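Local atomic coordinates of effector protein Lem4 (lpg1101) (Legionella pneumophila subsp. pneumophila, PDB entry 6CGK), a protein that acts as a membrane-associated protein tyrosine phosphatase of the haloacid dehalogenase superfamily, a magnesium-binding effector translocated by the bacterium. Residues L104-F107 with D111-N114. The protein carries 1 engineered substitution. Residues are numbered along the deposited sequence; the frame is centred on the assembly and turned at random.
Sequences LLEF and DHRN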
ATOM      1  N   LEU A 104       0.195  11.098   5.031  1.00 23.34           N
ATOM      2  CA  LEU A 104      -0.891  10.454   5.777  1.00 24.38           C
ATOM      3  C   LEU A 104      -0.345   9.351   6.686  1.00 22.99           C
ATOM      4  O   LEU A 104      -0.772   9.224   7.839  1.00 25.59           O
ATOM      5  CB  LEU A 104      -1.937   9.867   4.816  1.00 24.65           C
ATOM      6  CG  LEU A 104      -3.064  10.901   4.576  1.00 27.52           C
ATOM      7  CD1 LEU A 104      -2.516  12.196   4.013  1.00 27.13           C
ATOM      8  CD2 LEU A 104      -4.135  10.328   3.659  1.00 29.29           C
ATOM      9  N   LEU A 105       0.587   8.543   6.187  1.00 26.04           N
ATOM     10  CA  LEU A 105       1.248   7.577   7.074  1.00 24.95           C
ATOM     11  C   LEU A 105       1.853   8.274   8.295  1.00 28.34           C
ATOM     12  O   LEU A 105       1.704   7.811   9.439  1.00 29.61           O
ATOM     13  CB  LEU A 105       2.309   6.825   6.288  1.00 25.93           C
ATOM     14  CG  LEU A 105       1.742   5.957   5.147  1.00 25.29           C
ATOM     15  CD1 LEU A 105       2.862   5.444   4.214  1.00 24.09           C
ATOM     16  CD2 LEU A 105       0.914   4.791   5.703  1.00 27.97           C
ATOM     17  N   GLU A 106       2.573   9.374   8.075  1.00 26.65           N
ATOM     18  CA  GLU A 106       3.176  10.097   9.199  1.00 26.85           C
ATOM     19  C   GLU A 106       2.136  10.657  10.165  1.00 27.85           C
ATOM     20  O   GLU A 106       2.333  10.628  11.385  1.00 28.31           O
ATOM     21  CB  GLU A 106       4.086  11.205   8.674  1.00 30.39           C
ATOM     22  CG  GLU A 106       5.354  10.621   8.056  1.00 26.77           C
ATOM     23  CD  GLU A 106       6.023  11.523   7.053  1.00 29.69           C
ATOM     24  OE1 GLU A 106       5.518  12.658   6.811  1.00 27.35           O
ATOM     25  OE2 GLU A 106       7.049  11.074   6.492  1.00 29.39           O
ATOM     26  N   PHE A 107       1.045  11.227   9.640  1.00 30.90           N
ATOM     27  CA  PHE A 107      -0.020  11.742  10.487  1.00 31.90           C
ATOM     28  C   PHE A 107      -0.572  10.676  11.410  1.00 28.62           C
ATOM     29  O   PHE A 107      -1.074  10.993  12.488  1.00 31.86           O
ATOM     30  CB  PHE A 107      -1.188  12.279   9.633  1.00 34.45           C
ATOM     31  CG  PHE A 107      -0.856  13.456   8.739  1.00 30.96           C
ATOM     32  CD1 PHE A 107       0.191  14.324   9.013  1.00 30.46           C
ATOM     33  CD2 PHE A 107      -1.623  13.671   7.602  1.00 29.09           C
ATOM     34  CE1 PHE A 107       0.456  15.428   8.156  1.00 28.47           C
ATOM     35  CE2 PHE A 107      -1.388  14.783   6.750  1.00 26.04           C
ATOM     36  CZ  PHE A 107      -0.332  15.634   7.018  1.00 27.75           C
ATOM     37  N   ASP A 111       5.152   3.825  10.657  1.00 35.10           N
ATOM     38  CA  ASP A 111       6.491   3.834  10.108  1.00 33.87           C
ATOM     39  C   ASP A 111       6.440   3.376   8.655  1.00 37.12           C
ATOM     40  O   ASP A 111       5.771   2.392   8.331  1.00 37.92           O
ATOM     41  CB  ASP A 111       7.361   2.890  10.961  1.00 40.79           C
ATOM     42  CG  ASP A 111       8.788   2.780  10.480  1.00 44.77           C
ATOM     43  OD1 ASP A 111       9.269   3.642   9.730  1.00 44.20           O
ATOM     44  OD2 ASP A 111       9.463   1.820  10.936  1.00 54.63           O
ATOM     45  N   HIS A 112       7.076   4.130   7.762  1.00 31.91           N
ATOM     46  CA  HIS A 112       7.101   3.744   6.366  1.00 29.45           C
ATOM     47  C   HIS A 112       8.531   3.512   5.871  1.00 27.38           C
ATOM     48  O   HIS A 112       8.738   3.331   4.663  1.00 31.11           O
ATOM     49  CB  HIS A 112       6.284   4.755   5.510  1.00 27.71           C
ATOM     50  CG  HIS A 112       6.789   6.166   5.511  1.00 35.82           C
ATOM     51  ND1 HIS A 112       7.855   6.578   4.743  1.00 28.62           N
ATOM     52  CD2 HIS A 112       6.324   7.286   6.131  1.00 32.62           C
ATOM     53  CE1 HIS A 112       8.061   7.871   4.917  1.00 34.77           C
ATOM     54  NE2 HIS A 112       7.149   8.324   5.764  1.00 30.14           N
ATOM     55  N   ARG A 113       9.502   3.436   6.786  1.00 31.08           N
ATOM     56  CA  ARG A 113      10.901   3.230   6.425  1.00 33.00           C
ATOM     57  C   ARG A 113      11.067   2.043   5.485  1.00 39.47           C
ATOM     58  O   ARG A 113      11.896   2.080   4.571  1.00 35.70           O
ATOM     59  CB  ARG A 113      11.749   2.991   7.676  1.00 35.48           C
ATOM     60  N   ASN A 114      10.313   0.970   5.721  1.00 29.94           N
ATOM     61  CA  ASN A 114      10.493  -0.277   4.975  1.00 27.18           C
ATOM     62  C   ASN A 114       9.380  -0.518   3.983  1.00 27.33           C
ATOM     63  O   ASN A 114       9.416  -1.526   3.275  1.00 29.31           O
ATOM     64  CB  ASN A 114      10.571  -1.479   5.928  1.00 29.43           C
ATOM     65  CG  ASN A 114      11.814  -1.460   6.820  1.00 35.83           C
ATOM     66  OD1 ASN A 114      11.728  -1.682   8.033  1.00 42.22           O
ATOM     67  ND2 ASN A 114      12.966  -1.195   6.224  1.00 35.14           N
TER
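A histidine-carboxylate hydrogen bond between His112 and Glu106 ties the last turn of helix 98-107 to the loop that leads into strand 116-118 in the Rossmann-like haloacid dehalogenase domain. His112 NE2 donates to Glu106 OE2 over 2.8 Å, and at 173° the bond is nearly straight. OE2 lies almost exactly in the imidazole plane, yet it is met on its anti side with the donor 34° out of the carboxylate plane, and the two flat groups are not coplanar. The methylene CG of Glu106 also reaches the ring edge, 3.7 Å from His112 NE2. Beyond CG the Glu106 chain is extended, which carries the carboxylate out from the helix to the ring.

With chi1 at 62°, His112 CG sits between its own backbone N and carbonyl carbon, and the ring swings back toward the helix. Beside this polar link is an apolar one: Leu105 CD1 packs 3.7 Å from His112 CB, while Leu105 CB approaches the ring at CD2, 4.0 Å away. In the loop itself Asp111 OD1 accepts from Arg113 N at 3.0 Å, an Asx turn that bends the backbone around His112.

Glu106 OE1 forms a salt bridge with Arg54, so both carboxylate oxygens are engaged, and the positive charge of Arg54 probably favours the ionised carboxylate. Arg54 belongs to helix 51-55, whose Phe51 also touches Glu106, while Asn82, closing helix 72-82, donates to Asp111 O. The contact thus touches helix 51-55 on the glutamate side and helix 72-82 through the loop backbone, just ahead of edge strand 116-118 of the parallel sheet.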